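Long-range contacts in alanine racemase (Enterococcus faecalis, PDB 3E6E), which belongs to the alanine racemase family and forms a homodimer whose subunits each combine a TIM-barrel N-terminal domain with a largely beta C-terminal domain: residues A[8-18]-A[244-254]; A[97-107]-A[123-132]. The protein carries 1 engineered substitution. All coordinates share one frame; numbering follows the deposited sequence.

Contact 1 pairs residues 8-18 with residues 244-254, joining strand 10-12 to strand 249-259 in the mixed sheet, so that a strand from near the start of the chain is built into the sheet of the C-terminal domain. Contact 2 lies wholly within the barrel, joining its neighbouring strands 103-106 and 129-132, and its residues fall in the part of the chain between the two segments of contact 1. The contacts sit on opposite sides of the chain's centre, their centres about 36 Å apart and their nearest atoms about 20 Å apart. Contact 2 is nearer to ligand: the side chain of Lys132 lies about 5 Å from a bound DCS, against about 11 Å for the side chain of Ile254 in contact 1.

Contact 1 (A[8-18]-A[244-254]); sequences PTRLHIDTQAI and KPALRLTSELI
Pro8 lays the CB-CG side of its ring against the Glu252 side chain, which crosses it at about a right angle; Pro8 CB comes 3.3 Å from Glu252 CD. Glu252 gets there because its CG stands between its own backbone N and carbonyl carbon (chi1 73°), and the rest of the chain runs out straight. One residue along, Ser251 OG gives its proton to Thr9 OG1 at 2.8 Å. Thr9 OG1 is itself bonded to Pro283 O, making a short polar relay at a buried spot.

Arg10 and Thr250 then form the hydrogen-bonded pair of an antiparallel ladder. Thr250 N reaches Arg10 O at 2.9 Å, close to straight at 169°, whereas the return bond from Arg10 N arrives from above the carbonyl plane of Thr250. The His12 N to Arg248 O bond is weak, and the pairing ends with Asp14 N to Ala246 O at 2.7 Å. On the face of the sheet that carries Leu11 and Leu249, Leu11 CD1 meets two leucine tips, 3.6 Å from Leu247 CD1 and tighter still against Leu249 CD1. The His12 ring turns its edge to Thr250 OG1, with His12 CE1 3.2 Å away.

Asp14 is the N-cap of helix 15-28. On the helix's first turn Ala17 CB rests on the aliphatic part of Lys244, 3.3 Å from Lys244 CD, and Ile18 CG1 packs at 3.7 Å on Ala246 CB.

Strand 10-12 thus lies between strand 249-259, antiparallel to it, and strand 368-369, which runs parallel and brings Glu369 to a salt bridge with Arg10. Val330 of strand 330-332, which also pairs with strand 249-259, packs on Thr250, while helix 15-28 leads on to strand 34-38, a strand of the barrel.

Contact 2 (A[97-107]-A[123-132]); sequences LIQYDLSVTVA and SNTPLRVHLK
Strands 103-106 and 129-132 run parallel, 26° apart, and are laced by four backbone bonds: Val104 N to Arg128 O, His130 N to Val104 O, Val106 N to His130 O and Lys132 N to Val106 O. Near the N-terminal ends of the strands, Asp101 and Arg128 form a salt bridge, Asp101 OD1 to Arg128 NH1 at 2.8 Å. As a hydrogen bond it is weak and bent; the carboxylate and guanidinium planes are 69° apart, with Asp101 OD2 over the guanidinium face. The arginine chain, bent at chi3 (93°), passes alongside the carboxylate, with CD as well as NH1 against Asp101. Glu164 gathers Arg128 NE in a second salt bridge and takes bonds from Ser103 OG and His130 NE2, while His130 ND1 bonds to His203.

These are consecutive strands of the TIM barrel, linked by a beta-alpha-beta crossover through helix 109-117. Val104, Val106, Val129 and Leu131 point outward, and Trp111 of that helix covers the two valines of the first strand; Val104 CG2 lies 4.2 Å from Val129 CG1. Thr105 and His130 point to the barrel interior.

Before strand 103-106, helix 94-99 stops in a Schellman motif with Asp101 at positive phi. The helix's last turn packs on Leu127, whose CD1 meets Leu97 CD1 at 4.1 Å and Ile98 CD1 at 4.3 Å. Toward the strands' C-terminal ends, Thr105 CG2 rests 3.7 Å from Lys132 CB; the extended lysine chain touches Arg139, a residue of the DCS pocket.

Contact 1 (A[8-18]-A[244-254])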
loop_
_atom_site.group_PDB
_atom_site.type_symbol
_atom_site.label_atom_id
_atom_site.label_comp_id
_atom_site.label_asym_id
_atom_site.label_seq_id
_atom_site.Cartn_x
_atom_site.Cartn_y
_atom_site.Cartn_z
ATOM N N PRO A 8 -13.392 6.792 11.036
ATOM C CA PRO A 8 -12.502 7.007 12.180
ATOM C C PRO A 8 -11.098 6.362 12.120
ATOM O O PRO A 8 -10.292 6.538 13.042
ATOM C CB PRO A 8 -13.333 6.498 13.358
ATOM C CG PRO A 8 -14.182 5.425 12.731
ATOM C CD PRO A 8 -14.612 6.069 11.437
ATOM N N THR A 9 -10.786 5.624 11.062
ATOM C CA THR A 9 -9.466 5.010 11.000
ATOM C C THR A 9 -8.450 6.082 10.636
ATOM O O THR A 9 -8.439 6.571 9.504
ATOM C CB THR A 9 -9.412 3.891 9.955
ATOM O OG1 THR A 9 -10.452 2.945 10.225
ATOM C CG2 THR A 9 -8.071 3.169 10.016
ATOM N N ARG A 10 -7.590 6.434 11.593
ATOM C CA ARG A 10 -6.579 7.475 11.389
ATOM C C ARG A 10 -5.130 7.077 11.680
ATOM O O ARG A 10 -4.851 6.180 12.489
ATOM C CB ARG A 10 -6.908 8.697 12.245
ATOM C CG ARG A 10 -8.255 9.306 11.949
ATOM C CD ARG A 10 -8.380 10.695 12.566
ATOM N NE ARG A 10 -9.543 11.416 12.056
ATOM C CZ ARG A 10 -9.922 11.403 10.779
ATOM N NH1 ARG A 10 -9.237 10.702 9.884
ATOM N NH2 ARG A 10 -10.984 12.092 10.390
ATOM N N LEU A 11 -4.210 7.785 11.031
ATOM C CA LEU A 11 -2.770 7.546 11.196
ATOM C C LEU A 11 -2.133 8.815 11.810
ATOM O O LEU A 11 -1.818 9.756 11.094
ATOM C CB LEU A 11 -2.173 7.228 9.813
ATOM C CG LEU A 11 -0.963 6.312 9.597
ATOM C CD1 LEU A 11 -1.028 5.054 10.452
ATOM C CD2 LEU A 11 -0.928 5.946 8.119
ATOM N N HIS A 12 -1.966 8.842 13.134
ATOM C CA HIS A 12 -1.398 10.011 13.824
ATOM C C HIS A 12 0.113 10.122 13.785
ATOM O O HIS A 12 0.835 9.253 14.280
ATOM C CB HIS A 12 -1.835 10.050 15.287
ATOM C CG HIS A 12 -3.305 10.248 15.465
ATOM N ND1 HIS A 12 -4.199 9.196 15.500
ATOM C CD2 HIS A 12 -4.047 11.378 15.564
ATOM C CE1 HIS A 12 -5.428 9.672 15.612
ATOM N NE2 HIS A 12 -5.363 10.993 15.652
ATOM N N ILE A 13 0.592 11.219 13.220
ATOM C CA ILE A 13 2.018 11.432 13.108
ATOM C C ILE A 13 2.477 12.475 14.109
ATOM O O ILE A 13 1.810 13.483 14.316
ATOM C CB ILE A 13 2.352 11.827 11.669
ATOM C CG1 ILE A 13 2.103 10.608 10.775
ATOM C CG2 ILE A 13 3.790 12.322 11.566
ATOM C CD1 ILE A 13 2.032 10.889 9.304
ATOM N N ASP A 14 3.606 12.209 14.756
ATOM C CA ASP A 14 4.167 13.110 15.765
ATOM C C ASP A 14 5.396 13.802 15.177
ATOM O O ASP A 14 6.507 13.258 15.213
ATOM C CB ASP A 14 4.558 12.301 17.004
ATOM C CG ASP A 14 5.038 13.165 18.158
ATOM O OD1 ASP A 14 5.495 12.590 19.168
ATOM O OD2 ASP A 14 4.955 14.408 18.077
ATOM N N THR A 15 5.199 14.999 14.635
ATOM C CA THR A 15 6.311 15.728 14.030
ATOM C C THR A 15 7.404 16.103 15.046
ATOM O O THR A 15 8.602 15.964 14.752
ATOM C CB THR A 15 5.815 16.996 13.281
ATOM O OG1 THR A 15 5.066 17.827 14.171
ATOM C CG2 THR A 15 4.938 16.609 12.101
ATOM N N GLN A 16 6.991 16.555 16.232
ATOM C CA GLN A 16 7.927 16.946 17.287
ATOM C C GLN A 16 8.967 15.845 17.468
ATOM O O GLN A 16 10.153 16.119 17.643
ATOM C CB GLN A 16 7.192 17.150 18.620
ATOM C CG GLN A 16 6.033 18.159 18.595
ATOM C CD GLN A 16 5.036 17.978 19.762
ATOM O OE1 GLN A 16 5.408 18.029 20.945
ATOM N NE2 GLN A 16 3.762 17.765 19.421
ATOM N N ALA A 17 8.508 14.597 17.431
ATOM C CA ALA A 17 9.389 13.446 17.598
ATOM C C ALA A 17 10.444 13.327 16.488
ATOM O O ALA A 17 11.608 13.020 16.773
ATOM C CB ALA A 17 8.560 12.168 17.680
ATOM N N ILE A 18 10.043 13.561 15.235
ATOM C CA ILE A 18 10.978 13.498 14.104
ATOM C C ILE A 18 12.091 14.551 14.337
ATOM O O ILE A 18 13.285 14.271 14.175
ATOM C CB ILE A 18 10.244 13.776 12.756
ATOM C CG1 ILE A 18 9.167 12.722 12.521
ATOM C CG2 ILE A 18 11.219 13.743 11.587
ATOM C CD1 ILE A 18 8.415 12.940 11.257
ATOM N N LYS A 244 12.437 7.978 19.288
ATOM C CA LYS A 244 11.043 8.154 19.679
ATOM C C LYS A 244 10.124 7.950 18.486
ATOM O O LYS A 244 10.094 8.763 17.557
ATOM C CB LYS A 244 10.830 9.549 20.266
ATOM C CG LYS A 244 9.361 9.910 20.497
ATOM C CD LYS A 244 9.189 11.398 20.828
ATOM C CE LYS A 244 9.738 11.755 22.202
ATOM N NZ LYS A 244 8.848 11.255 23.290
ATOM N N PRO A 245 9.357 6.854 18.493
ATOM C CA PRO A 245 8.436 6.560 17.395
ATOM C C PRO A 245 7.562 7.762 17.054
ATOM O O PRO A 245 6.989 8.397 17.937
ATOM C CB PRO A 245 7.638 5.382 17.939
ATOM C CG PRO A 245 8.662 4.660 18.776
ATOM C CD PRO A 245 9.287 5.809 19.529
ATOM N N ALA A 246 7.471 8.074 15.768
ATOM C CA ALA A 246 6.673 9.207 15.319
ATOM C C ALA A 246 5.329 8.780 14.740
ATOM O O ALA A 246 4.405 9.581 14.659
ATOM C CB ALA A 246 7.448 9.996 14.277
ATOM N N LEU A 247 5.242 7.519 14.331
ATOM C CA LEU A 247 4.039 6.948 13.736
ATOM C C LEU A 247 3.107 6.426 14.819
ATOM O O LEU A 247 3.561 5.965 15.860
ATOM C CB LEU A 247 4.434 5.796 12.813
ATOM C CG LEU A 247 3.511 5.232 11.738
ATOM C CD1 LEU A 247 2.112 5.042 12.281
ATOM C CD2 LEU A 247 3.512 6.147 10.548
ATOM N N ARG A 248 1.804 6.488 14.548
ATOM C CA ARG A 248 0.759 6.021 15.463
ATOM C C ARG A 248 -0.479 5.682 14.627
ATOM O O ARG A 248 -0.821 6.402 13.681
ATOM C CB ARG A 248 0.437 7.112 16.477
ATOM C CG ARG A 248 -0.024 6.591 17.799
ATOM C CD ARG A 248 -0.101 7.703 18.835
ATOM N NE ARG A 248 -0.597 7.165 20.101
ATOM C CZ ARG A 248 -1.844 6.741 20.308
ATOM N NH1 ARG A 248 -2.743 6.803 19.338
ATOM N NH2 ARG A 248 -2.179 6.217 21.479
ATOM N N LEU A 249 -1.151 4.590 14.962
ATOM C CA LEU A 249 -2.322 4.182 14.187
ATOM C C LEU A 249 -3.518 3.813 15.049
ATOM O O LEU A 249 -3.427 2.934 15.916
ATOM C CB LEU A 249 -1.953 2.999 13.306
ATOM C CG LEU A 249 -3.047 2.295 12.519
ATOM C CD1 LEU A 249 -3.611 3.204 11.423
ATOM C CD2 LEU A 249 -2.439 1.054 11.903
ATOM N N THR A 250 -4.649 4.470 14.796
ATOM C CA THR A 250 -5.867 4.213 15.562
ATOM C C THR A 250 -7.090 4.061 14.684
ATOM O O THR A 250 -7.067 4.332 13.480
ATOM C CB THR A 250 -6.184 5.360 16.547
ATOM O OG1 THR A 250 -6.145 6.608 15.841
ATOM C CG2 THR A 250 -5.210 5.380 17.722
ATOM N N SER A 251 -8.171 3.625 15.314
ATOM C CA SER A 251 -9.452 3.465 14.645
ATOM C C SER A 251 -10.443 3.343 15.786
ATOM O O SER A 251 -10.141 3.755 16.911
ATOM C CB SER A 251 -9.470 2.199 13.791
ATOM O OG SER A 251 -10.614 2.175 12.950
ATOM N N GLU A 252 -11.621 2.793 15.519
ATOM C CA GLU A 252 -12.600 2.620 16.588
ATOM C C GLU A 252 -13.689 1.624 16.238
ATOM O O GLU A 252 -13.997 1.398 15.070
ATOM C CB GLU A 252 -13.226 3.971 16.976
ATOM C CG GLU A 252 -14.202 4.557 15.976
ATOM C CD GLU A 252 -14.622 5.980 16.342
ATOM O OE1 GLU A 252 -15.663 6.462 15.835
ATOM O OE2 GLU A 252 -13.902 6.622 17.135
ATOM N N LEU A 253 -14.256 1.028 17.284
ATOM C CA LEU A 253 -15.324 0.050 17.165
ATOM C C LEU A 253 -16.549 0.665 16.510
ATOM O O LEU A 253 -17.058 1.680 16.974
ATOM C CB LEU A 253 -15.692 -0.460 18.550
ATOM C CG LEU A 253 -14.628 -1.331 19.202
ATOM C CD1 LEU A 253 -14.999 -1.616 20.629
ATOM C CD2 LEU A 253 -14.477 -2.615 18.411
ATOM N N ILE A 254 -17.009 0.054 15.425
ATOM C CA ILE A 254 -18.184 0.544 14.719
ATOM C C ILE A 254 -19.329 -0.467 14.829
ATOM O O ILE A 254 -20.465 -0.166 14.464
ATOM C CB ILE A 254 -17.876 0.818 13.218
ATOM C CG1 ILE A 254 -17.492 -0.475 12.503
ATOM C CG2 ILE A 254 -16.730 1.817 13.096
ATOM C CD1 ILE A 254 -17.300 -0.285 11.016
#

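Contact 2 (A[97-107]-A[123-132])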
loop_
_atom_site.group_PDB
_atom_site.type_symbol
_atom_site.label_atom_id
_atom_site.label_comp_id
_atom_site.label_asym_id
_atom_site.label_seq_id
_atom_site.Cartn_x
_atom_site.Cartn_y
_atom_site.Cartn_z
ATOM N N LEU A 97 15.810 18.906 -14.004
ATOM C CA LEU A 97 16.845 18.904 -12.976
ATOM C C LEU A 97 17.389 20.328 -12.821
ATOM O O LEU A 97 17.538 20.840 -11.702
ATOM C CB LEU A 97 17.972 17.960 -13.378
ATOM C CG LEU A 97 17.544 16.500 -13.515
ATOM C CD1 LEU A 97 18.675 15.652 -14.060
ATOM C CD2 LEU A 97 17.116 15.992 -12.159
ATOM N N ILE A 98 17.680 20.957 -13.960
ATOM C CA ILE A 98 18.189 22.323 -14.006
ATOM C C ILE A 98 17.095 23.271 -13.502
ATOM O O ILE A 98 17.359 24.202 -12.727
ATOM C CB ILE A 98 18.587 22.715 -15.475
ATOM C CG1 ILE A 98 19.724 21.808 -15.978
ATOM C CG2 ILE A 98 18.981 24.183 -15.561
ATOM C CD1 ILE A 98 21.008 21.868 -15.166
ATOM N N GLN A 99 15.864 23.017 -13.935
ATOM C CA GLN A 99 14.737 23.851 -13.543
ATOM C C GLN A 99 14.582 23.947 -12.023
ATOM O O GLN A 99 14.467 25.045 -11.473
ATOM C CB GLN A 99 13.452 23.315 -14.170
ATOM C CG GLN A 99 12.358 24.368 -14.318
ATOM C CD GLN A 99 11.028 23.789 -14.808
ATOM O OE1 GLN A 99 10.965 23.099 -15.830
ATOM N NE2 GLN A 99 9.955 24.082 -14.074
ATOM N N TYR A 100 14.602 22.805 -11.341
ATOM C CA TYR A 100 14.446 22.784 -9.885
ATOM C C TYR A 100 15.764 22.684 -9.122
ATOM O O TYR A 100 15.768 22.350 -7.939
ATOM C CB TYR A 100 13.543 21.613 -9.470
ATOM C CG TYR A 100 12.139 21.676 -10.035
ATOM C CD1 TYR A 100 11.865 21.260 -11.333
ATOM C CD2 TYR A 100 11.089 22.203 -9.277
ATOM C CE1 TYR A 100 10.582 21.369 -11.866
ATOM C CE2 TYR A 100 9.804 22.321 -9.801
ATOM C CZ TYR A 100 9.555 21.907 -11.096
ATOM O OH TYR A 100 8.288 22.079 -11.630
ATOM N N ASP A 101 16.869 22.990 -9.796
ATOM C CA ASP A 101 18.215 22.917 -9.217
ATOM C C ASP A 101 18.331 21.733 -8.285
ATOM O O ASP A 101 18.609 21.876 -7.096
ATOM C CB ASP A 101 18.580 24.191 -8.450
ATOM C CG ASP A 101 20.068 24.248 -8.090
ATOM O OD1 ASP A 101 20.910 24.324 -9.012
ATOM O OD2 ASP A 101 20.400 24.210 -6.886
ATOM N N LEU A 102 18.120 20.550 -8.835
ATOM C CA LEU A 102 18.195 19.344 -8.040
ATOM C C LEU A 102 19.505 18.620 -8.277
ATOM O O LEU A 102 20.093 18.699 -9.355
ATOM C CB LEU A 102 17.042 18.427 -8.412
ATOM C CG LEU A 102 15.693 19.132 -8.396
ATOM C CD1 LEU A 102 14.700 18.328 -9.195
ATOM C CD2 LEU A 102 15.239 19.321 -6.964
ATOM N N SER A 103 19.969 17.922 -7.256
ATOM C CA SER A 103 21.181 17.144 -7.392
ATOM C C SER A 103 20.747 15.751 -7.846
ATOM O O SER A 103 19.729 15.232 -7.391
ATOM C CB SER A 103 21.907 17.077 -6.060
ATOM O OG SER A 103 22.312 18.374 -5.660
ATOM N N VAL A 104 21.512 15.157 -8.753
ATOM C CA VAL A 104 21.187 13.838 -9.279
ATOM C C VAL A 104 22.301 12.831 -9.063
ATOM O O VAL A 104 23.479 13.185 -8.967
ATOM C CB VAL A 104 20.908 13.884 -10.796
ATOM C CG1 VAL A 104 19.811 14.892 -11.098
ATOM C CG2 VAL A 104 22.185 14.241 -11.548
ATOM N N THR A 105 21.917 11.565 -9.001
ATOM C CA THR A 105 22.880 10.496 -8.831
ATOM C C THR A 105 23.270 10.054 -10.224
ATOM O O THR A 105 22.473 10.141 -11.146
ATOM C CB THR A 105 22.256 9.315 -8.060
ATOM O OG1 THR A 105 21.829 9.775 -6.769
ATOM C CG2 THR A 105 23.266 8.184 -7.892
ATOM N N VAL A 106 24.506 9.611 -10.383
ATOM C CA VAL A 106 24.985 9.140 -11.676
ATOM C C VAL A 106 25.850 7.914 -11.423
ATOM O O VAL A 106 26.798 7.966 -10.638
ATOM C CB VAL A 106 25.793 10.250 -12.418
ATOM C CG1 VAL A 106 26.694 10.970 -11.459
ATOM C CG2 VAL A 106 26.618 9.636 -13.526
ATOM N N ALA A 107 25.510 6.806 -12.074
ATOM C CA ALA A 107 26.247 5.567 -11.869
ATOM C C ALA A 107 26.891 4.980 -13.122
ATOM O O ALA A 107 27.262 3.806 -13.143
ATOM C CB ALA A 107 25.328 4.541 -11.232
ATOM N N SER A 123 25.191 27.609 -19.116
ATOM C CA SER A 123 23.801 27.691 -18.669
ATOM C C SER A 123 23.686 28.400 -17.321
ATOM O O SER A 123 22.585 28.543 -16.775
ATOM C CB SER A 123 23.203 26.281 -18.561
ATOM O OG SER A 123 21.908 26.300 -17.976
ATOM N N ASN A 124 24.821 28.841 -16.789
ATOM C CA ASN A 124 24.858 29.469 -15.474
ATOM C C ASN A 124 24.130 28.640 -14.421
ATOM O O ASN A 124 24.059 29.025 -13.254
ATOM C CB ASN A 124 24.265 30.878 -15.535
ATOM C CG ASN A 124 25.314 31.941 -15.798
ATOM O OD1 ASN A 124 25.953 31.952 -16.850
ATOM N ND2 ASN A 124 25.496 32.842 -14.840
ATOM N N THR A 125 23.591 27.500 -14.840
ATOM C CA THR A 125 23.060 26.513 -13.907
ATOM C C THR A 125 23.712 25.150 -14.116
ATOM O O THR A 125 23.246 24.345 -14.921
ATOM C CB THR A 125 21.533 26.368 -14.048
ATOM O OG1 THR A 125 21.215 25.887 -15.360
ATOM C CG2 THR A 125 20.848 27.707 -13.823
ATOM N N PRO A 126 24.794 24.900 -13.384
ATOM C CA PRO A 126 25.516 23.624 -13.486
ATOM C C PRO A 126 24.689 22.465 -12.973
ATOM O O PRO A 126 23.847 22.640 -12.095
ATOM C CB PRO A 126 26.744 23.841 -12.607
ATOM C CG PRO A 126 26.935 25.318 -12.628
ATOM C CD PRO A 126 25.526 25.831 -12.515
ATOM N N LEU A 127 24.938 21.281 -13.519
ATOM C CA LEU A 127 24.221 20.092 -13.101
ATOM C C LEU A 127 24.902 19.542 -11.857
ATOM O O LEU A 127 25.979 18.947 -11.946
ATOM C CB LEU A 127 24.235 19.029 -14.204
ATOM C CG LEU A 127 23.521 17.708 -13.866
ATOM C CD1 LEU A 127 22.023 17.945 -13.797
ATOM C CD2 LEU A 127 23.832 16.650 -14.912
ATOM N N ARG A 128 24.274 19.756 -10.700
ATOM C CA ARG A 128 24.801 19.284 -9.419
ATOM C C ARG A 128 24.701 17.755 -9.398
ATOM O O ARG A 128 23.622 17.213 -9.170
ATOM C CB ARG A 128 23.975 19.879 -8.267
ATOM C CG ARG A 128 23.457 21.293 -8.546
ATOM C CD ARG A 128 22.611 21.845 -7.395
ATOM N NE ARG A 128 23.367 22.638 -6.425
ATOM C CZ ARG A 128 23.729 23.907 -6.611
ATOM N NH1 ARG A 128 23.404 24.531 -7.735
ATOM N NH2 ARG A 128 24.412 24.556 -5.673
ATOM N N VAL A 129 25.818 17.068 -9.643
ATOM C CA VAL A 129 25.828 15.603 -9.673
ATOM C C VAL A 129 26.566 14.946 -8.519
ATOM O O VAL A 129 27.498 15.502 -7.970
ATOM C CB VAL A 129 26.468 15.039 -10.982
ATOM C CG1 VAL A 129 26.006 15.840 -12.190
ATOM C CG2 VAL A 129 27.973 15.032 -10.865
ATOM N N HIS A 130 26.127 13.745 -8.167
ATOM C CA HIS A 130 26.743 12.951 -7.113
ATOM C C HIS A 130 27.087 11.626 -7.788
ATOM O O HIS A 130 26.219 10.991 -8.406
ATOM C CB HIS A 130 25.764 12.720 -5.955
ATOM C CG HIS A 130 25.593 13.905 -5.054
ATOM N ND1 HIS A 130 26.040 13.918 -3.750
ATOM C CD2 HIS A 130 25.009 15.110 -5.261
ATOM C CE1 HIS A 130 25.737 15.078 -3.194
ATOM N NE2 HIS A 130 25.111 15.820 -4.089
ATOM N N LEU A 131 28.350 11.218 -7.696
ATOM C CA LEU A 131 28.792 9.979 -8.325
ATOM C C LEU A 131 28.703 8.799 -7.379
ATOM O O LEU A 131 29.496 8.682 -6.453
ATOM C CB LEU A 131 30.229 10.142 -8.838
ATOM C CG LEU A 131 30.443 10.752 -10.230
ATOM C CD1 LEU A 131 29.511 11.913 -10.447
ATOM C CD2 LEU A 131 31.899 11.199 -10.368
ATOM N N LYS A 132 27.745 7.910 -7.606
ATOM C CA LYS A 132 27.620 6.761 -6.718
ATOM C C LYS A 132 28.502 5.601 -7.160
ATOM O O LYS A 132 28.420 5.131 -8.297
ATOM C CB LYS A 132 26.164 6.268 -6.608
ATOM C CG LYS A 132 25.986 5.218 -5.482
ATOM C CD LYS A 132 24.626 4.502 -5.475
ATOM C CE LYS A 132 24.563 3.429 -4.367
ATOM N NZ LYS A 132 23.282 2.650 -4.343
#